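PA0821 (Pseudomonas aeruginosa, PDB 7DRG) probably acts as the immunity protein (antitoxin) that neutralises a putative VRR-NUC domain effector of the type VI secretion system. Local coordinates at residues Trp191-Ala203 and Leu308-Val320. Residues are numbered along the deposited sequence; the frame is centred on the assembly and turned at random.
Sequences WDNDEPSEAFMAA and LHGGSHDGELRLV
Asp192, Glu195, Glu316 and Arg318 form a largely buried salt-bridge network between the loop 308-320 and the helix 191-203 in this protein of the type VI immunity family for VRR-NUC. The guanidinium of Arg318 lies over Pro196, and Arg318 NH1 reaches Glu195 OE1 at 2.8 Å and Asp192 OD1 at 3.1 Å, both bent, weak bonds. From within the loop, Glu316 OE2 receives Arg318 NE and NH2 side-on, in the guanidinium plane, which fixes the rotation of that group. Glu195 OE1 also takes Gly310 N at 2.8 Å on its syn side, while water 2 links Glu195 OE2 to Leu308 O. Two histidines donate at the ring edge: His313 NE2 to the syn lone pair of Asp192 OD2 (2.7 Å), His309 NE2 to the anti side of Glu198 OE1 (2.7 Å, 164°). The His309 chi1 of -72° turns its ring toward the helix, one face against Glu195 CB (3.8 Å to the centroid). Ala199 CB packs between Leu317 CD2 and Leu319 CG; both leucines also touch Trp322 of the second subunit. His309 ND1 accepts Leu319 N, consistent with a neutral ring. Three carboxylates facing one guanidinium probably favour protonated His313; well-angled His313, Gly310 and His309 bonds anchor the loop, Arg318 adding charge pairing.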
ATOM      1  N   TRP B 191       9.865  10.947  12.608  1.00 27.95           N
ATOM      2  CA  TRP B 191       8.742  10.882  11.674  1.00 26.01           C
ATOM      3  C   TRP B 191       9.188  10.742  10.222  1.00 24.77           C
ATOM      4  O   TRP B 191       8.439  10.200   9.400  1.00 24.59           O
ATOM      5  CB  TRP B 191       7.878  12.132  11.835  1.00 29.97           C
ATOM      6  CG  TRP B 191       8.729  13.352  11.988  1.00 42.97           C
ATOM      7  CD1 TRP B 191       9.188  13.891  13.159  1.00 49.48           C
ATOM      8  CD2 TRP B 191       9.268  14.160  10.938  1.00 45.60           C
ATOM      9  NE1 TRP B 191       9.967  14.991  12.900  1.00 52.75           N
ATOM     10  CE2 TRP B 191      10.032  15.178  11.544  1.00 52.19           C
ATOM     11  CE3 TRP B 191       9.173  14.126   9.544  1.00 46.92           C
ATOM     12  CZ2 TRP B 191      10.692  16.157  10.804  1.00 54.86           C
ATOM     13  CZ3 TRP B 191       9.831  15.093   8.812  1.00 52.95           C
ATOM     14  CH2 TRP B 191      10.581  16.096   9.442  1.00 56.77           C
ATOM     15  N   ASP B 192      10.379  11.244   9.878  1.00 28.14           N
ATOM     16  CA  ASP B 192      10.845  11.095   8.503  1.00 29.51           C
ATOM     17  C   ASP B 192      11.007   9.625   8.132  1.00 33.21           C
ATOM     18  O   ASP B 192      10.822   9.256   6.966  1.00 33.35           O
ATOM     19  CB  ASP B 192      12.158  11.848   8.291  1.00 27.72           C
ATOM     20  CG  ASP B 192      12.533  11.952   6.827  1.00 39.69           C
ATOM     21  OD1 ASP B 192      11.780  12.597   6.063  1.00 36.23           O
ATOM     22  OD2 ASP B 192      13.580  11.390   6.441  1.00 52.77           O
ATOM     23  N   ASN B 193      11.345   8.773   9.107  1.00 27.55           N
ATOM     24  CA  ASN B 193      11.380   7.333   8.864  1.00 28.73           C
ATOM     25  C   ASN B 193       9.996   6.760   8.621  1.00 23.87           C
ATOM     26  O   ASN B 193       9.868   5.686   8.022  1.00 22.85           O
ATOM     27  CB  ASN B 193      11.972   6.581  10.060  1.00 35.68           C
ATOM     28  CG  ASN B 193      13.418   6.924  10.322  1.00 40.23           C
ATOM     29  OD1 ASN B 193      14.121   7.430   9.449  1.00 39.51           O
ATOM     30  ND2 ASN B 193      13.879   6.624  11.533  1.00 34.66           N
ATOM     31  N   ASP B 194       8.957   7.444   9.092  1.00 22.72           N
ATOM     32  CA  ASP B 194       7.657   6.832   9.229  1.00 23.07           C
ATOM     33  C   ASP B 194       6.588   7.426   8.330  1.00 17.82           C
ATOM     34  O   ASP B 194       5.523   6.816   8.198  1.00 20.21           O
ATOM     35  CB  ASP B 194       7.233   6.895  10.702  1.00 23.32           C
ATOM     36  CG  ASP B 194       8.205   6.136  11.590  1.00 26.80           C
ATOM     37  OD1 ASP B 194       8.351   4.910  11.396  1.00 27.07           O
ATOM     38  OD2 ASP B 194       8.876   6.763  12.431  1.00 28.75           O
ATOM     39  N   GLU B 195       6.845   8.565   7.689  1.00 21.53           N
ATOM     40  CA  GLU B 195       5.950   9.032   6.634  1.00 19.22           C
ATOM     41  C   GLU B 195       5.664   7.972   5.576  1.00 18.70           C
ATOM     42  O   GLU B 195       4.519   7.917   5.096  1.00 19.48           O
ATOM     43  CB  GLU B 195       6.520  10.293   5.968  1.00 21.02           C
ATOM     44  CG  GLU B 195       6.534  11.520   6.874  1.00 24.43           C
ATOM     45  CD  GLU B 195       6.989  12.777   6.156  1.00 28.38           C
ATOM     46  OE1 GLU B 195       7.678  12.659   5.119  1.00 28.21           O
ATOM     47  OE2 GLU B 195       6.653  13.888   6.627  1.00 33.72           O
ATOM     48  N   PRO B 196       6.611   7.119   5.166  1.00 21.40           N
ATOM     49  CA  PRO B 196       6.246   6.080   4.190  1.00 21.67           C
ATOM     50  C   PRO B 196       5.158   5.144   4.680  1.00 22.00           C
ATOM     51  O   PRO B 196       4.340   4.685   3.869  1.00 21.48           O
ATOM     52  CB  PRO B 196       7.572   5.342   3.958  1.00 20.59           C
ATOM     53  CG  PRO B 196       8.611   6.347   4.251  1.00 22.43           C
ATOM     54  CD  PRO B 196       8.071   7.166   5.384  1.00 21.41           C
ATOM     55  N   SER B 197       5.133   4.832   5.980  1.00 21.07           N
ATOM     56  CA  SER B 197       4.044   4.025   6.525  1.00 18.67           C
ATOM     57  C   SER B 197       2.708   4.733   6.359  1.00 20.47           C
ATOM     58  O   SER B 197       1.708   4.109   5.986  1.00 20.60           O
ATOM     59  CB  SER B 197       4.301   3.717   8.000  1.00 21.92           C
ATOM     60  OG  SER B 197       5.547   3.063   8.187  1.00 24.26           O
ATOM     61  N   GLU B 198       2.677   6.040   6.633  1.00 18.99           N
ATOM     62  CA  GLU B 198       1.458   6.816   6.439  1.00 20.95           C
ATOM     63  C   GLU B 198       1.044   6.848   4.968  1.00 22.98           C
ATOM     64  O   GLU B 198      -0.143   6.724   4.643  1.00 21.19           O
ATOM     65  CB  GLU B 198       1.672   8.229   6.988  1.00 20.62           C
ATOM     66  CG  GLU B 198       0.473   9.140   6.856  1.00 23.49           C
ATOM     67  CD  GLU B 198       0.729  10.505   7.465  1.00 24.26           C
ATOM     68  OE1 GLU B 198       1.717  11.164   7.083  1.00 25.64           O
ATOM     69  OE2 GLU B 198      -0.054  10.917   8.344  1.00 25.42           O
ATOM     70  N   ALA B 199       2.013   6.982   4.058  1.00 22.09           N
ATOM     71  CA  ALA B 199       1.685   7.039   2.635  1.00 22.97           C
ATOM     72  C   ALA B 199       1.106   5.714   2.146  1.00 25.11           C
ATOM     73  O   ALA B 199       0.156   5.694   1.352  1.00 25.25           O
ATOM     74  CB  ALA B 199       2.932   7.414   1.833  1.00 22.55           C
ATOM     75  N   PHE B 200       1.662   4.600   2.622  1.00 22.34           N
ATOM     76  CA  PHE B 200       1.155   3.282   2.253  1.00 24.78           C
ATOM     77  C   PHE B 200      -0.271   3.091   2.750  1.00 25.38           C
ATOM     78  O   PHE B 200      -1.138   2.593   2.022  1.00 24.69           O
ATOM     79  CB  PHE B 200       2.097   2.223   2.826  1.00 22.46           C
ATOM     80  CG  PHE B 200       1.587   0.817   2.742  1.00 21.51           C
ATOM     81  CD1 PHE B 200       1.200   0.266   1.532  1.00 31.14           C
ATOM     82  CD2 PHE B 200       1.549   0.026   3.876  1.00 28.29           C
ATOM     83  CE1 PHE B 200       0.758  -1.048   1.459  1.00 27.75           C
ATOM     84  CE2 PHE B 200       1.107  -1.282   3.813  1.00 29.45           C
ATOM     85  CZ  PHE B 200       0.706  -1.820   2.603  1.00 30.05           C
HETATM   86  N   MSE B 201      -0.536   3.510   3.977  1.00 22.58           N
HETATM   87  CA  MSE B 201      -1.866   3.416   4.552  1.00 27.73           C
HETATM   88  C   MSE B 201      -2.876   4.317   3.836  1.00 22.81           C
HETATM   89  O   MSE B 201      -4.026   3.923   3.628  1.00 26.05           O
HETATM   90  CB  MSE B 201      -1.791   3.752   6.039  1.00 25.72           C
HETATM   91  CG  MSE B 201      -1.185   2.645   6.877  1.00 25.57           C
HETATM   92 SE   MSE B 201      -2.254   1.023   6.710  1.00 49.05          SE
HETATM   93  CE  MSE B 201      -0.847  -0.245   6.479  1.00 27.73           C
ATOM     94  N   ALA B 202      -2.433   5.516   3.453  1.00 25.68           N
ATOM     95  CA  ALA B 202      -3.326   6.483   2.821  1.00 26.58           C
ATOM     96  C   ALA B 202      -3.947   5.919   1.552  1.00 30.30           C
ATOM     97  O   ALA B 202      -5.132   6.143   1.278  1.00 29.63           O
ATOM     98  CB  ALA B 202      -2.564   7.768   2.505  1.00 31.52           C
ATOM     99  N   ALA B 203      -3.158   5.185   0.763  1.00 31.00           N
ATOM    100  CA  ALA B 203      -3.669   4.617  -0.477  1.00 31.66           C
ATOM    101  C   ALA B 203      -4.744   3.563  -0.234  1.00 31.11           C
ATOM    102  O   ALA B 203      -5.548   3.304  -1.133  1.00 33.26           O
ATOM    103  CB  ALA B 203      -2.514   4.029  -1.287  1.00 32.43           C
ATOM    104  N   LEU B 308       2.639  16.611   0.969  1.00 23.64           N
ATOM    105  CA  LEU B 308       2.251  16.195   2.310  1.00 22.58           C
ATOM    106  C   LEU B 308       3.424  15.648   3.106  1.00 23.57           C
ATOM    107  O   LEU B 308       3.411  15.712   4.341  1.00 25.38           O
ATOM    108  CB  LEU B 308       1.152  15.132   2.228  1.00 21.76           C
ATOM    109  CG  LEU B 308      -0.216  15.685   1.827  1.00 25.98           C
ATOM    110  CD1 LEU B 308      -1.106  14.585   1.288  1.00 26.04           C
ATOM    111  CD2 LEU B 308      -0.863  16.372   3.027  1.00 30.07           C
ATOM    112  N   HIS B 309       4.435  15.120   2.417  1.00 22.46           N
ATOM    113  CA  HIS B 309       5.571  14.440   3.018  1.00 21.25           C
ATOM    114  C   HIS B 309       6.872  15.064   2.526  1.00 27.24           C
ATOM    115  O   HIS B 309       6.891  15.845   1.574  1.00 27.07           O
ATOM    116  CB  HIS B 309       5.553  12.942   2.666  1.00 20.57           C
ATOM    117  CG  HIS B 309       4.480  12.174   3.369  1.00 21.26           C
ATOM    118  ND1 HIS B 309       3.941  11.009   2.867  1.00 22.19           N
ATOM    119  CD2 HIS B 309       3.847  12.409   4.543  1.00 19.88           C
ATOM    120  CE1 HIS B 309       3.024  10.557   3.706  1.00 24.52           C
ATOM    121  NE2 HIS B 309       2.953  11.385   4.733  1.00 20.45           N
ATOM    122  N   GLY B 310       7.969  14.705   3.183  1.00 24.83           N
ATOM    123  CA  GLY B 310       9.289  15.042   2.689  1.00 26.58           C
ATOM    124  C   GLY B 310       9.659  14.222   1.462  1.00 31.60           C
ATOM    125  O   GLY B 310       8.926  13.342   1.008  1.00 30.27           O
ATOM    126  N   GLY B 311      10.835  14.525   0.918  1.00 30.70           N
ATOM    127  CA  GLY B 311      11.299  13.821  -0.266  1.00 32.74           C
ATOM    128  C   GLY B 311      11.755  12.404   0.037  1.00 33.60           C
ATOM    129  O   GLY B 311      12.157  12.074   1.152  1.00 33.18           O
ATOM    130  N   SER B 312      11.687  11.553  -0.985  1.00 31.84           N
ATOM    131  CA  SER B 312      12.116  10.168  -0.849  1.00 33.71           C
ATOM    132  C   SER B 312      13.635  10.069  -0.893  1.00 38.43           C
ATOM    133  O   SER B 312      14.292  10.693  -1.732  1.00 43.35           O
ATOM    134  CB  SER B 312      11.505   9.312  -1.956  1.00 37.63           C
ATOM    135  OG  SER B 312      11.881   7.955  -1.809  1.00 35.61           O
ATOM    136  N   HIS B 313      14.195   9.269   0.015  1.00 32.07           N
ATOM    137  CA  HIS B 313      15.646   9.142   0.128  1.00 39.86           C
ATOM    138  C   HIS B 313      16.196   7.979  -0.689  1.00 43.08           C
ATOM    139  O   HIS B 313      17.168   8.145  -1.435  1.00 45.83           O
ATOM    140  CB  HIS B 313      16.050   8.962   1.595  1.00 39.38           C
ATOM    141  CG  HIS B 313      15.633  10.090   2.483  1.00 48.96           C
ATOM    142  ND1 HIS B 313      15.951  11.404   2.214  1.00 52.91           N
ATOM    143  CD2 HIS B 313      14.934  10.100   3.642  1.00 52.27           C
ATOM    144  CE1 HIS B 313      15.461  12.176   3.167  1.00 53.06           C
ATOM    145  NE2 HIS B 313      14.838  11.411   4.046  1.00 50.85           N
ATOM    146  N   ASP B 314      15.603   6.798  -0.537  1.00 33.74           N
ATOM    147  CA  ASP B 314      16.123   5.568  -1.128  1.00 33.95           C
ATOM    148  C   ASP B 314      14.964   4.707  -1.617  1.00 38.00           C
ATOM    149  O   ASP B 314      14.871   3.513  -1.327  1.00 54.81           O
ATOM    150  CB  ASP B 314      16.997   4.812  -0.123  1.00 38.79           C
ATOM    151  CG  ASP B 314      17.839   3.708  -0.771  1.00 52.57           C
ATOM    152  OD1 ASP B 314      17.909   3.638  -2.022  1.00 54.68           O
ATOM    153  OD2 ASP B 314      18.439   2.910  -0.014  1.00 50.98           O
ATOM    154  N   GLY B 315      14.051   5.325  -2.366  1.00 34.95           N
ATOM    155  CA  GLY B 315      12.972   4.610  -3.007  1.00 32.99           C
ATOM    156  C   GLY B 315      11.719   4.435  -2.179  1.00 35.20           C
ATOM    157  O   GLY B 315      10.784   3.768  -2.638  1.00 38.70           O
ATOM    158  N   GLU B 316      11.660   5.005  -0.980  1.00 39.38           N
ATOM    159  CA  GLU B 316      10.481   4.798  -0.156  1.00 37.13           C
ATOM    160  C   GLU B 316       9.323   5.671  -0.634  1.00 30.68           C
ATOM    161  O   GLU B 316       9.505   6.683  -1.320  1.00 28.90           O
ATOM    162  CB  GLU B 316      10.788   5.084   1.312  1.00 33.68           C
ATOM    163  CG  GLU B 316      10.963   6.547   1.646  1.00 33.38           C
ATOM    164  CD  GLU B 316      12.370   7.068   1.432  1.00 40.98           C
ATOM    165  OE1 GLU B 316      13.242   6.324   0.924  1.00 38.79           O
ATOM    166  OE2 GLU B 316      12.604   8.242   1.784  1.00 38.10           O
ATOM    167  N   LEU B 317       8.116   5.257  -0.252  1.00 26.37           N
ATOM    168  CA  LEU B 317       6.895   5.939  -0.658  1.00 26.84           C
ATOM    169  C   LEU B 317       6.744   7.267   0.079  1.00 26.96           C
ATOM    170  O   LEU B 317       6.940   7.337   1.297  1.00 30.26           O
ATOM    171  CB  LEU B 317       5.695   5.041  -0.368  1.00 37.12           C
ATOM    172  CG  LEU B 317       4.475   5.158  -1.274  1.00 44.24           C
ATOM    173  CD1 LEU B 317       4.804   4.603  -2.649  1.00 37.10           C
ATOM    174  CD2 LEU B 317       3.289   4.429  -0.661  1.00 45.73           C
ATOM    175  N   ARG B 318       6.411   8.326  -0.661  1.00 22.55           N
ATOM    176  CA  ARG B 318       6.157   9.640  -0.075  1.00 24.15           C
ATOM    177  C   ARG B 318       5.059  10.334  -0.864  1.00 26.15           C
ATOM    178  O   ARG B 318       5.087  10.336  -2.097  1.00 26.80           O
ATOM    179  CB  ARG B 318       7.398  10.539  -0.093  1.00 24.01           C
ATOM    180  CG  ARG B 318       8.649   9.950   0.523  1.00 25.86           C
ATOM    181  CD  ARG B 318       8.717  10.225   2.009  1.00 32.71           C
ATOM    182  NE  ARG B 318       9.991   9.765   2.554  1.00 31.48           N
ATOM    183  CZ  ARG B 318      10.451  10.078   3.758  1.00 33.19           C
ATOM    184  NH1 ARG B 318       9.749  10.873   4.557  1.00 30.75           N
ATOM    185  NH2 ARG B 318      11.623   9.604   4.161  1.00 33.19           N
ATOM    186  N   LEU B 319       4.116  10.959  -0.159  1.00 21.47           N
ATOM    187  CA  LEU B 319       3.055  11.709  -0.828  1.00 23.00           C
ATOM    188  C   LEU B 319       3.567  13.112  -1.126  1.00 25.93           C
ATOM    189  O   LEU B 319       3.408  14.042  -0.332  1.00 25.28           O
ATOM    190  CB  LEU B 319       1.790  11.736   0.018  1.00 24.58           C
ATOM    191  CG  LEU B 319       1.043  10.411   0.117  1.00 26.21           C
ATOM    192  CD1 LEU B 319      -0.108  10.575   1.107  1.00 26.47           C
ATOM    193  CD2 LEU B 319       0.535   9.973  -1.240  1.00 32.41           C
ATOM    194  N   VAL B 320       4.185  13.263  -2.295  1.00 27.40           N
ATOM    195  CA  VAL B 320       4.729  14.529  -2.758  1.00 27.38           C
ATOM    196  C   VAL B 320       4.130  14.850  -4.121  1.00 28.20           C
ATOM    197  O   VAL B 320       3.672  13.967  -4.852  1.00 28.28           O
ATOM    198  CB  VAL B 320       6.269  14.501  -2.846  1.00 30.77           C
ATOM    199  CG1 VAL B 320       6.882  14.161  -1.493  1.00 30.65           C
ATOM    200  CG2 VAL B 320       6.718  13.501  -3.912  1.00 31.98           C
TER
HETATM  201  O   HOH W   1      12.443  13.382   3.503  1.00 39.70           O
HETATM  202  O   HOH W   2       4.120  15.036   6.967  1.00 31.24           O